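Side-chain contacts in pyridoxal kinase (Lactobacillus plantarum, PDB 3H74), which probably transfers a phosphate group from ATP to the hydroxymethyl group of pyridoxal, giving the cofactor pyridoxal 5'-phosphate: residues A[18-23]-A[34-39]; A[66-71]-A[93-98]; A[141-146]-A[151-156]; A[219-224]-A[232-237]; A[227-230]-A[236-239]. One frame throughout, in Å; residues are numbered along the deposited sequence.

Contact 1: A[18-23]-A[34-39]; sequences ISLSSA and VAALPT
Leu20 pushes its forked end against the strand backbone from Ala36 to Pro38. Both branches straddle the methyl of Ala36, with Leu20 CD1 and Leu20 CD2 each 4.1 Å from Ala36 CB; CD2 alone goes on to Pro38. Leu20 CD2 is 4.0 Å from Ala36 C and 3.8 Å from Pro38 N, and rests at the pyrrolidine ring, 4.0 Å from Pro38 CG. With CG anti to the backbone N (chi1 -155°), the chain of Leu20 reaches straight off its helix, so one residue carries nearly the whole contact. Trimming Leu20 to an alanine would probably open a gap beside Ala36 and Pro38 and leave this first turn without its apolar hold on the strand. Behind Leu20 the turn is tied by polar bonds. Ser21 OG donates to Ile18 O at 2.7 Å, in the carbonyl plane and on a lone pair, and Ser19 O accepts from both Ser22 N and Ala23 N. Ser19 OG is fixed in turn by Asp11. Helix and strand axes run antiparallel at 170°, approaching to 9.4 Å, within the beta-alpha-beta unit of strand 4-13, helix 19-29 and strand 32-42. Leu20 also touches Val8 of the parallel neighbour strand 4-13, whereas Leu37 points away from this helix and packs on helix 61-70, so strand 32-42 is sandwiched between two helices.

Contact 2: A[66-71]-A[93-98]; sequences AHWTRA and TTYLEQ
Two near-parallel helices, 61-70 and 86-98, meet through Trp68 and Thr69 on one and Tyr95 and Gln98 on the other. Their short axes stay 11.6 Å apart and 12° from parallel, a spacing bridged mainly by Tyr95 and Gln98. Tyr95 does most of this: CG anti to the backbone N sends the phenol across to the other helix. Its hydroxyl arrives at the edge of the indole, near the ring plane, with Tyr95 OH 3.5 Å from Trp68 CE3 and 3.6 Å from Trp68 CB. The two aromatic rings are oblique, with planes at 57°, and Trp68 CE3 comes within 3.8 Å of Tyr95 CZ. These helices belong to one of the two helical layers that flank the central mixed sheet of the ribokinase-like alpha/beta fold; Phe75 lies beside both Trp68 and Tyr95, and Phe65 of helix 61-70 stacks on the Tyr95 ring. Nearer the solvent, the extended chain of Gln98 crosses Thr69 at about a right angle and hands it a hydrogen bond. Gln98 NE2 donates to Thr69 OG1 at 3.1 Å, with an N-H...O angle of 155° and the acceptor almost exactly in the amide plane. That same hydroxyl is also bonded to the backbone O of Phe65 one turn earlier, and it sits at the edge of the Tyr95 ring, 3.8 Å from Tyr95 CE1.

Contact 3: A[141-146]-A[151-156]; sequences NTTEAA and APYQVT. With SO4 (sulfate ion), chain B.
Water 1 bridges the two segments, donating to Thr142 O and accepting from Gln154 N, each at 3.1 Å. Beside it, the methyl of Thr142 presses on the loop backbone: Thr142 CG2, anti to the backbone N, lies 3.2 Å from Gln154 O. The other branch, Thr142 OG1, turns to Asp180. Tyr153 brings its ring obliquely past Thr143, with Tyr153 CE1 3.5 Å from Thr143 OG1; that hydroxyl is bonded to Gly114 N. A turn further on, Ala146 CB fits against the bend of the loop, 3.3 Å from Ala151 O and 4.1 Å from Tyr153 CA. The start of the helix is closed by reciprocal bonds. Glu144 N donates to Asn141 OD1 at 2.8 Å, nearly along the C=O axis, and Asn141 N donates to Glu144 OE1 at 2.9 Å, on the anti side, tilted out of the carboxylate plane. Asn141 ND2 bonds to Gly111 O and, nearly straight, to O2 of a sulfate, probably from the crystallisation liquor. The pair forms a capping box, and its Asn-x-x-Glu spacing matches the motif of ribokinase-like enzymes associated with magnesium and phosphate binding, a role the position of the sulfate would suit.

Contact 4: A[219-224]-A[232-237]; sequences AVIAGL and APTLAR
Arg237 offers Leu224 the edge of its guanidinium, with Leu224 CD2 near its plane, while its aliphatic stem does the closer packing. Leu224 CD1 lies 3.9 Å from Arg237 CD, the two chains crossing at about a right angle. Nearly one turn earlier, Thr234 wedges toward Leu224 and Ile221. Its CG2, anti to the backbone N, comes 3.7 Å from Leu224 CB and 3.8 Å from Ile221 O, and it meets Ile221 CG2 as well. The hydroxyl turns back to its own helix start, where Thr234 OG1 bonds to Pro230 O. Replacing Thr234 by an alanine is likely to leave a gap against Leu224 and Ile221 and to deprive Pro230 O of its hydroxyl partner. On the other flank the end of Leu235 swings round to Ile221, CD2 standing 3.6 Å from Ile221 CD1. The helix axes approach to 9.4 Å and run roughly antiparallel at 146°, the arrangement of a helical hairpin. Around it, Leu273 of helix 264-274 touches both Leu224 and Arg237, Trp191 of strand 186-192 lies against Leu235, and Tyr32 at the start of strand 32-42 bonds through its hydroxyl to Gly223 O.

Contact 5: A[227-230]-A[236-239]; sequences RGYP and ARAN
Tyr229 sends its ring toward Arg237 from the turn that ends helix 213-226, a Schellman motif in which Tyr229 N pairs with Leu224 O and Gly228 N with Leu225 O. Gly228, at the C-prime position, has positive phi, and a side chain there would jam against the preceding carbonyl oxygen. Just past this turn, Tyr229 CB packs against Thr234 OG1, on the first turn of the next helix. CG stands beside the backbone N and anti to the carbonyl carbon (chi1 -78°), which swings the ring off the turn and toward helix 231-251. From here outward each contact with helix segment 236-239 is with one nitrogen, Arg237 NH2, poised over a ring face. Tyr229 CD1 is 4.0 Å from Arg237 NH2. The next atom, Tyr229 CE1, is nearest, at 3.4 Å from Arg237 NH2, and Tyr229 CZ follows at 3.5 Å from the same nitrogen. The nitrogen therefore sits over the outer part of the ring and not over its middle. Ring and guanidinium planes are 82° apart, so Arg237 comes in edge first and does not lie flat on the phenol. The bend at chi3 (-80°) of Arg237 turns the end of an otherwise extended chain to this spot. Leu273 of helix 264-274 packs on both residues. On the far side of the turn Arg227 bonds to Met30 O and Ser4 OG and makes a cation-pi contact with Tyr32. At the tip of the phenol, Tyr229 OH lies 3.6 Å from Arg237 NH2.

From the N terminus, contact 1 closes the short connection from helix 19-29 back to strand 32-42. Contact 2 follows in series, pairing helices 61-70 and 86-98 across a longer loop that includes strand 77-80; it touches contact 1 where Leu37 CD2 packs 3.9 Å from Trp68 CH2. Contact 3 comes next, folding the loop after helix 142-149 back on that helix, about 13 Å from contact 1 at the nearest atoms. Contacts 4 and 5 interlock: 227-230 falls between the segments of contact 4, and both end on helix 231-251, sharing Ala236 and Arg237. Ala23 meets Ala219, linking contacts 1 and 4.

Contact 1: A[18-23]-A[34-39]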
# COMPACT_ATOMS: atom_id res chain seq x y z
N ILE A 18 -0.34 4.52 -11.77
CA ILE A 18 -0.49 3.77 -10.53
C ILE A 18 0.77 3.96 -9.68
O ILE A 18 1.63 4.78 -10.01
CB ILE A 18 -0.80 2.26 -10.79
CG1 ILE A 18 0.36 1.54 -11.50
CG2 ILE A 18 -2.11 2.09 -11.59
CD1 ILE A 18 0.30 0.01 -11.41
N SER A 19 0.82 3.24 -8.56
CA SER A 19 2.02 3.12 -7.72
C SER A 19 2.74 4.47 -7.50
O SER A 19 2.11 5.43 -7.07
CB SER A 19 2.92 1.99 -8.22
OG SER A 19 3.28 2.15 -9.58
N LEU A 20 4.04 4.55 -7.78
CA LEU A 20 4.78 5.75 -7.43
C LEU A 20 4.28 6.99 -8.15
O LEU A 20 4.29 8.09 -7.60
CB LEU A 20 6.27 5.55 -7.71
CG LEU A 20 7.27 6.39 -6.92
CD1 LEU A 20 7.03 6.33 -5.41
CD2 LEU A 20 8.66 5.87 -7.25
N SER A 21 3.81 6.82 -9.39
CA SER A 21 3.27 7.95 -10.16
C SER A 21 2.03 8.58 -9.51
O SER A 21 1.74 9.75 -9.73
CB SER A 21 2.94 7.55 -11.59
OG SER A 21 1.68 6.92 -11.68
N SER A 22 1.29 7.80 -8.72
CA SER A 22 0.15 8.36 -8.00
C SER A 22 0.49 8.71 -6.56
O SER A 22 -0.04 9.68 -6.02
CB SER A 22 -1.07 7.45 -8.09
OG SER A 22 -0.78 6.16 -7.59
N ALA A 23 1.40 7.95 -5.93
CA ALA A 23 1.81 8.27 -4.57
C ALA A 23 2.53 9.62 -4.49
O ALA A 23 2.33 10.36 -3.53
CB ALA A 23 2.68 7.17 -4.00
N VAL A 34 8.83 13.93 -0.31
CA VAL A 34 8.77 12.52 -0.66
C VAL A 34 10.12 12.04 -1.20
O VAL A 34 10.67 12.64 -2.13
CB VAL A 34 7.66 12.26 -1.72
CG1 VAL A 34 7.63 10.80 -2.13
CG2 VAL A 34 6.31 12.68 -1.18
N ALA A 35 10.66 10.99 -0.60
CA ALA A 35 11.80 10.29 -1.18
C ALA A 35 11.17 9.17 -2.01
O ALA A 35 10.65 8.19 -1.47
CB ALA A 35 12.72 9.74 -0.10
N ALA A 36 11.17 9.36 -3.33
CA ALA A 36 10.43 8.48 -4.24
C ALA A 36 11.37 7.43 -4.81
O ALA A 36 12.12 7.71 -5.75
CB ALA A 36 9.79 9.31 -5.36
N LEU A 37 11.34 6.24 -4.23
CA LEU A 37 12.30 5.20 -4.55
C LEU A 37 11.68 4.05 -5.35
O LEU A 37 10.97 3.21 -4.79
CB LEU A 37 12.90 4.65 -3.26
CG LEU A 37 13.95 3.55 -3.44
CD1 LEU A 37 15.14 4.09 -4.21
CD2 LEU A 37 14.39 2.97 -2.11
N PRO A 38 11.96 3.99 -6.66
CA PRO A 38 11.48 2.84 -7.42
C PRO A 38 12.12 1.53 -6.96
O PRO A 38 13.34 1.45 -6.82
CB PRO A 38 11.91 3.16 -8.87
CG PRO A 38 12.07 4.67 -8.89
CD PRO A 38 12.65 4.96 -7.53
N THR A 39 11.29 0.51 -6.75
CA THR A 39 11.78 -0.84 -6.49
C THR A 39 11.93 -1.61 -7.80
O THR A 39 12.63 -2.63 -7.84
CB THR A 39 10.82 -1.59 -5.56
OG1 THR A 39 9.51 -1.48 -6.11
CG2 THR A 39 10.81 -0.99 -4.16

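Contact 2: A[66-71]-A[93-98]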
# COMPACT_ATOMS: atom_id res chain seq x y z
N ALA A 66 23.15 2.42 0.79
CA ALA A 66 24.52 2.71 1.24
C ALA A 66 24.83 4.20 1.11
O ALA A 66 25.42 4.81 2.01
CB ALA A 66 25.51 1.90 0.43
N HIS A 67 24.41 4.80 -0.00
CA HIS A 67 24.62 6.23 -0.19
C HIS A 67 23.87 7.06 0.85
O HIS A 67 24.44 7.95 1.48
CB HIS A 67 24.24 6.66 -1.61
CG HIS A 67 24.41 8.13 -1.83
ND1 HIS A 67 23.58 8.87 -2.65
CD2 HIS A 67 25.31 9.00 -1.31
CE1 HIS A 67 23.98 10.13 -2.64
NE2 HIS A 67 25.02 10.23 -1.83
N TRP A 68 22.58 6.79 1.02
CA TRP A 68 21.80 7.52 2.00
C TRP A 68 22.40 7.41 3.41
O TRP A 68 22.42 8.38 4.15
CB TRP A 68 20.36 7.05 2.02
CG TRP A 68 19.57 7.38 0.77
CD1 TRP A 68 19.94 8.20 -0.25
CD2 TRP A 68 18.26 6.91 0.47
NE1 TRP A 68 18.93 8.27 -1.19
CE2 TRP A 68 17.89 7.49 -0.76
CE3 TRP A 68 17.36 6.05 1.12
CZ2 TRP A 68 16.64 7.22 -1.36
CZ3 TRP A 68 16.13 5.80 0.53
CH2 TRP A 68 15.78 6.39 -0.70
N THR A 69 22.91 6.22 3.74
CA THR A 69 23.58 6.01 5.03
C THR A 69 24.82 6.90 5.15
O THR A 69 24.97 7.63 6.14
CB THR A 69 23.95 4.53 5.21
OG1 THR A 69 22.75 3.75 5.22
CG2 THR A 69 24.70 4.31 6.53
N ARG A 70 25.68 6.89 4.13
CA ARG A 70 26.90 7.71 4.17
C ARG A 70 26.57 9.20 4.23
O ARG A 70 27.29 9.98 4.85
CB ARG A 70 27.82 7.41 2.97
CG ARG A 70 28.37 5.98 2.88
CD ARG A 70 29.39 5.78 1.76
NE ARG A 70 28.89 6.28 0.50
CZ ARG A 70 28.27 5.57 -0.44
NH1 ARG A 70 28.08 4.26 -0.31
NH2 ARG A 70 27.84 6.17 -1.53
N ALA A 71 25.49 9.59 3.56
CA ALA A 71 25.07 10.99 3.51
C ALA A 71 24.31 11.42 4.77
O ALA A 71 23.93 12.59 4.90
CB ALA A 71 24.22 11.24 2.25
N THR A 93 14.20 -4.26 4.52
CA THR A 93 13.98 -4.58 5.94
C THR A 93 15.12 -4.05 6.82
O THR A 93 14.88 -3.38 7.82
CB THR A 93 13.78 -6.10 6.15
OG1 THR A 93 12.65 -6.55 5.40
CG2 THR A 93 13.54 -6.42 7.63
N THR A 94 16.36 -4.32 6.42
CA THR A 94 17.49 -3.90 7.25
C THR A 94 17.72 -2.39 7.20
O THR A 94 18.08 -1.78 8.22
CB THR A 94 18.79 -4.63 6.92
OG1 THR A 94 19.24 -4.22 5.62
CG2 THR A 94 18.60 -6.15 6.95
N TYR A 95 17.46 -1.77 6.04
CA TYR A 95 17.59 -0.32 5.94
C TYR A 95 16.61 0.38 6.88
O TYR A 95 16.98 1.31 7.60
CB TYR A 95 17.43 0.19 4.50
CG TYR A 95 17.59 1.68 4.47
CD1 TYR A 95 18.85 2.26 4.65
CD2 TYR A 95 16.49 2.53 4.33
CE1 TYR A 95 19.02 3.62 4.65
CE2 TYR A 95 16.65 3.91 4.33
CZ TYR A 95 17.91 4.44 4.50
OH TYR A 95 18.07 5.80 4.51
N LEU A 96 15.37 -0.08 6.89
CA LEU A 96 14.35 0.50 7.76
C LEU A 96 14.72 0.36 9.24
O LEU A 96 14.50 1.28 10.03
CB LEU A 96 12.98 -0.13 7.49
CG LEU A 96 12.39 0.11 6.10
CD1 LEU A 96 11.17 -0.79 5.90
CD2 LEU A 96 12.05 1.58 5.85
N GLU A 97 15.31 -0.78 9.58
CA GLU A 97 15.76 -1.05 10.95
C GLU A 97 16.87 -0.08 11.40
O GLU A 97 16.98 0.20 12.60
CB GLU A 97 16.22 -2.51 11.07
CG GLU A 97 16.63 -2.97 12.49
CD GLU A 97 15.59 -2.67 13.56
OE1 GLU A 97 14.41 -3.04 13.39
OE2 GLU A 97 15.97 -2.06 14.59
N GLN A 98 17.66 0.42 10.45
CA GLN A 98 18.71 1.42 10.75
C GLN A 98 18.11 2.77 11.10
O GLN A 98 18.76 3.61 11.72
CB GLN A 98 19.63 1.64 9.55
CG GLN A 98 20.51 0.50 9.13
CD GLN A 98 21.26 0.81 7.83
OE1 GLN A 98 21.69 -0.10 7.13
NE2 GLN A 98 21.39 2.09 7.51

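Contact 3: A[141-146]-A[151-156]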
# COMPACT_ATOMS: atom_id res chain seq x y z
N ASN A 141 -4.93 -7.33 1.43
CA ASN A 141 -6.27 -7.74 1.02
C ASN A 141 -6.55 -9.13 1.61
O ASN A 141 -5.74 -9.66 2.38
CB ASN A 141 -6.43 -7.67 -0.51
CG ASN A 141 -5.52 -8.63 -1.25
OD1 ASN A 141 -5.15 -9.68 -0.73
ND2 ASN A 141 -5.16 -8.29 -2.49
N THR A 142 -7.70 -9.70 1.26
CA THR A 142 -8.14 -10.95 1.86
C THR A 142 -7.26 -12.14 1.45
O THR A 142 -7.02 -13.05 2.24
CB THR A 142 -9.65 -11.18 1.55
OG1 THR A 142 -10.43 -10.26 2.32
CG2 THR A 142 -10.09 -12.58 1.89
N THR A 143 -6.75 -12.10 0.22
CA THR A 143 -5.80 -13.11 -0.26
C THR A 143 -4.49 -13.04 0.52
O THR A 143 -3.96 -14.05 0.99
CB THR A 143 -5.51 -12.93 -1.77
OG1 THR A 143 -6.74 -13.06 -2.51
CG2 THR A 143 -4.53 -13.97 -2.28
N GLU A 144 -3.98 -11.82 0.67
CA GLU A 144 -2.72 -11.59 1.36
C GLU A 144 -2.80 -11.91 2.85
O GLU A 144 -1.85 -12.42 3.43
CB GLU A 144 -2.26 -10.15 1.12
CG GLU A 144 -1.83 -9.96 -0.32
CD GLU A 144 -1.98 -8.55 -0.86
OE1 GLU A 144 -2.55 -7.67 -0.17
OE2 GLU A 144 -1.53 -8.35 -2.01
N ALA A 145 -3.95 -11.63 3.47
CA ALA A 145 -4.14 -11.96 4.88
C ALA A 145 -3.95 -13.46 5.12
O ALA A 145 -3.25 -13.87 6.05
CB ALA A 145 -5.51 -11.52 5.34
N ALA A 146 -4.58 -14.27 4.28
CA ALA A 146 -4.48 -15.72 4.35
C ALA A 146 -3.07 -16.22 4.05
O ALA A 146 -2.54 -17.09 4.76
CB ALA A 146 -5.49 -16.38 3.42
N ALA A 151 -3.23 -19.64 6.44
CA ALA A 151 -4.56 -20.21 6.29
C ALA A 151 -4.92 -20.38 4.81
O ALA A 151 -4.56 -19.53 3.99
CB ALA A 151 -5.58 -19.34 7.00
N PRO A 152 -5.61 -21.48 4.45
CA PRO A 152 -6.10 -21.57 3.08
C PRO A 152 -7.00 -20.38 2.76
O PRO A 152 -7.68 -19.85 3.65
CB PRO A 152 -6.91 -22.88 3.08
CG PRO A 152 -6.34 -23.68 4.20
CD PRO A 152 -5.94 -22.68 5.24
N TYR A 153 -6.97 -19.95 1.51
CA TYR A 153 -7.80 -18.84 1.07
C TYR A 153 -9.28 -19.08 1.32
O TYR A 153 -9.81 -20.17 1.02
CB TYR A 153 -7.59 -18.57 -0.42
CG TYR A 153 -8.48 -17.48 -0.96
CD1 TYR A 153 -8.30 -16.15 -0.56
CD2 TYR A 153 -9.51 -17.77 -1.86
CE1 TYR A 153 -9.11 -15.14 -1.05
CE2 TYR A 153 -10.33 -16.76 -2.35
CZ TYR A 153 -10.12 -15.45 -1.95
OH TYR A 153 -10.92 -14.45 -2.44
N GLN A 154 -9.93 -18.06 1.86
CA GLN A 154 -11.39 -17.99 1.96
C GLN A 154 -11.82 -16.65 1.41
O GLN A 154 -11.18 -15.63 1.68
CB GLN A 154 -11.85 -18.13 3.41
CG GLN A 154 -11.61 -19.50 4.05
CD GLN A 154 -12.04 -19.56 5.51
OE1 GLN A 154 -12.95 -18.84 5.93
NE2 GLN A 154 -11.38 -20.41 6.29
N VAL A 155 -12.91 -16.63 0.64
CA VAL A 155 -13.48 -15.39 0.13
C VAL A 155 -13.90 -14.49 1.29
O VAL A 155 -13.66 -13.28 1.29
CB VAL A 155 -14.69 -15.66 -0.82
CG1 VAL A 155 -15.37 -14.36 -1.25
CG2 VAL A 155 -14.23 -16.44 -2.05
N THR A 156 -14.52 -15.10 2.30
CA THR A 156 -14.98 -14.40 3.49
C THR A 156 -14.44 -15.11 4.74
O THR A 156 -15.14 -15.92 5.36
CB THR A 156 -16.54 -14.33 3.52
OG1 THR A 156 -17.02 -13.88 2.24
CG2 THR A 156 -17.02 -13.39 4.60
S SO4 B . -5.28 -4.54 -3.76
O1 SO4 B . -3.91 -4.71 -3.26
O2 SO4 B . -6.07 -5.74 -3.50
O3 SO4 B . -5.90 -3.36 -3.16
O4 SO4 B . -5.22 -4.35 -5.22
O HOH W 1 -8.79 -15.44 3.01

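Contact 4: A[219-224]-A[232-237]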
# COMPACT_ATOMS: atom_id res chain seq x y z
N ALA A 219 -1.25 5.15 0.06
CA ALA A 219 -0.64 6.47 0.14
C ALA A 219 -1.47 7.40 1.04
O ALA A 219 -0.92 8.13 1.86
CB ALA A 219 -0.45 7.08 -1.25
N VAL A 220 -2.78 7.37 0.87
CA VAL A 220 -3.66 8.21 1.69
C VAL A 220 -3.60 7.83 3.17
O VAL A 220 -3.49 8.70 4.03
CB VAL A 220 -5.12 8.19 1.16
CG1 VAL A 220 -6.06 8.85 2.14
CG2 VAL A 220 -5.19 8.89 -0.19
N ILE A 221 -3.64 6.54 3.44
CA ILE A 221 -3.56 6.07 4.83
C ILE A 221 -2.23 6.48 5.47
O ILE A 221 -2.21 7.05 6.58
CB ILE A 221 -3.80 4.55 4.91
CG1 ILE A 221 -5.27 4.23 4.61
CG2 ILE A 221 -3.37 3.99 6.28
CD1 ILE A 221 -5.59 2.76 4.47
N ALA A 222 -1.12 6.23 4.78
CA ALA A 222 0.18 6.62 5.30
C ALA A 222 0.25 8.12 5.51
O ALA A 222 0.76 8.58 6.54
CB ALA A 222 1.29 6.16 4.39
N GLY A 223 -0.26 8.89 4.55
CA GLY A 223 -0.24 10.35 4.64
C GLY A 223 -1.03 10.87 5.82
O GLY A 223 -0.58 11.79 6.53
N LEU A 224 -2.20 10.31 6.05
CA LEU A 224 -3.03 10.74 7.18
C LEU A 224 -2.44 10.34 8.53
O LEU A 224 -2.40 11.14 9.47
CB LEU A 224 -4.47 10.23 7.03
CG LEU A 224 -5.27 10.83 5.87
CD1 LEU A 224 -6.54 10.04 5.66
CD2 LEU A 224 -5.59 12.31 6.12
N ALA A 232 -8.72 4.91 13.33
CA ALA A 232 -10.13 4.77 12.96
C ALA A 232 -10.61 5.89 12.03
O ALA A 232 -11.15 5.60 10.96
CB ALA A 232 -11.02 4.62 14.20
N PRO A 233 -10.43 7.17 12.42
CA PRO A 233 -10.83 8.23 11.48
C PRO A 233 -10.00 8.27 10.18
O PRO A 233 -10.53 8.66 9.14
CB PRO A 233 -10.66 9.52 12.29
CG PRO A 233 -9.67 9.18 13.35
CD PRO A 233 -9.92 7.74 13.68
N THR A 234 -8.73 7.87 10.25
CA THR A 234 -7.90 7.74 9.04
C THR A 234 -8.54 6.75 8.06
O THR A 234 -8.66 7.05 6.86
CB THR A 234 -6.47 7.27 9.39
OG1 THR A 234 -5.77 8.34 10.03
CG2 THR A 234 -5.71 6.87 8.13
N LEU A 235 -8.92 5.58 8.56
CA LEU A 235 -9.49 4.57 7.68
C LEU A 235 -10.83 5.01 7.11
O LEU A 235 -11.11 4.77 5.94
CB LEU A 235 -9.61 3.22 8.40
CG LEU A 235 -8.28 2.59 8.83
CD1 LEU A 235 -8.55 1.30 9.59
CD2 LEU A 235 -7.35 2.35 7.64
N ALA A 236 -11.64 5.67 7.93
CA ALA A 236 -12.92 6.20 7.47
C ALA A 236 -12.71 7.20 6.32
O ALA A 236 -13.34 7.08 5.27
CB ALA A 236 -13.70 6.82 8.62
N ARG A 237 -11.81 8.16 6.53
CA ARG A 237 -11.55 9.17 5.51
C ARG A 237 -10.93 8.55 4.25
O ARG A 237 -11.33 8.89 3.13
CB ARG A 237 -10.65 10.28 6.05
CG ARG A 237 -10.23 11.31 5.01
CD ARG A 237 -9.54 12.47 5.67
NE ARG A 237 -10.52 13.39 6.24
CZ ARG A 237 -10.37 14.08 7.37
NH1 ARG A 237 -11.34 14.88 7.77
NH2 ARG A 237 -9.26 13.96 8.10

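Contact 5: A[227-230]-A[236-239]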
# COMPACT_ATOMS: atom_id res chain seq x y z
N ARG A 227 0.37 12.51 9.59
CA ARG A 227 -0.05 13.85 10.01
C ARG A 227 -0.78 13.81 11.36
O ARG A 227 -1.30 14.83 11.81
CB ARG A 227 -0.88 14.54 8.92
CG ARG A 227 -0.10 14.89 7.64
CD ARG A 227 0.77 16.15 7.75
NE ARG A 227 1.73 16.25 6.65
CZ ARG A 227 2.99 15.84 6.71
NH1 ARG A 227 3.48 15.30 7.83
NH2 ARG A 227 3.78 15.96 5.65
N GLY A 228 -0.79 12.65 12.00
CA GLY A 228 -1.22 12.54 13.40
C GLY A 228 -2.65 12.08 13.61
O GLY A 228 -3.11 12.02 14.75
N TYR A 229 -3.34 11.74 12.53
CA TYR A 229 -4.70 11.25 12.64
C TYR A 229 -4.73 9.85 13.21
O TYR A 229 -3.96 8.99 12.78
CB TYR A 229 -5.38 11.24 11.28
CG TYR A 229 -5.83 12.59 10.85
CD1 TYR A 229 -7.01 13.15 11.36
CD2 TYR A 229 -5.08 13.34 9.95
CE1 TYR A 229 -7.42 14.40 10.96
CE2 TYR A 229 -5.49 14.60 9.54
CZ TYR A 229 -6.66 15.12 10.06
OH TYR A 229 -7.10 16.36 9.68
N PRO A 230 -5.61 9.61 14.19
CA PRO A 230 -5.78 8.26 14.71
C PRO A 230 -6.25 7.29 13.62
O PRO A 230 -6.79 7.72 12.60
CB PRO A 230 -6.85 8.43 15.79
CG PRO A 230 -6.80 9.87 16.16
CD PRO A 230 -6.48 10.57 14.88
N ALA A 236 -11.64 5.67 7.93
CA ALA A 236 -12.92 6.20 7.47
C ALA A 236 -12.71 7.20 6.32
O ALA A 236 -13.34 7.08 5.27
CB ALA A 236 -13.70 6.82 8.62
N ARG A 237 -11.81 8.16 6.53
CA ARG A 237 -11.55 9.17 5.51
C ARG A 237 -10.93 8.55 4.25
O ARG A 237 -11.33 8.89 3.13
CB ARG A 237 -10.65 10.28 6.05
CG ARG A 237 -10.23 11.31 5.01
CD ARG A 237 -9.54 12.47 5.67
NE ARG A 237 -10.52 13.39 6.24
CZ ARG A 237 -10.37 14.08 7.37
NH1 ARG A 237 -11.34 14.88 7.77
NH2 ARG A 237 -9.26 13.96 8.10
N ALA A 238 -9.98 7.64 4.43
CA ALA A 238 -9.30 7.03 3.29
C ALA A 238 -10.29 6.26 2.42
O ALA A 238 -10.23 6.34 1.19
CB ALA A 238 -8.18 6.12 3.75
N ASN A 239 -11.21 5.56 3.04
CA ASN A 239 -12.23 4.84 2.26
C ASN A 239 -13.17 5.77 1.48
O ASN A 239 -13.50 5.54 0.36
CB ASN A 239 -12.98 3.85 3.21
CG ASN A 239 -12.15 2.60 3.47
OD1 ASN A 239 -12.15 1.74 2.70
ND2 ASN A 239 -11.36 2.63 4.47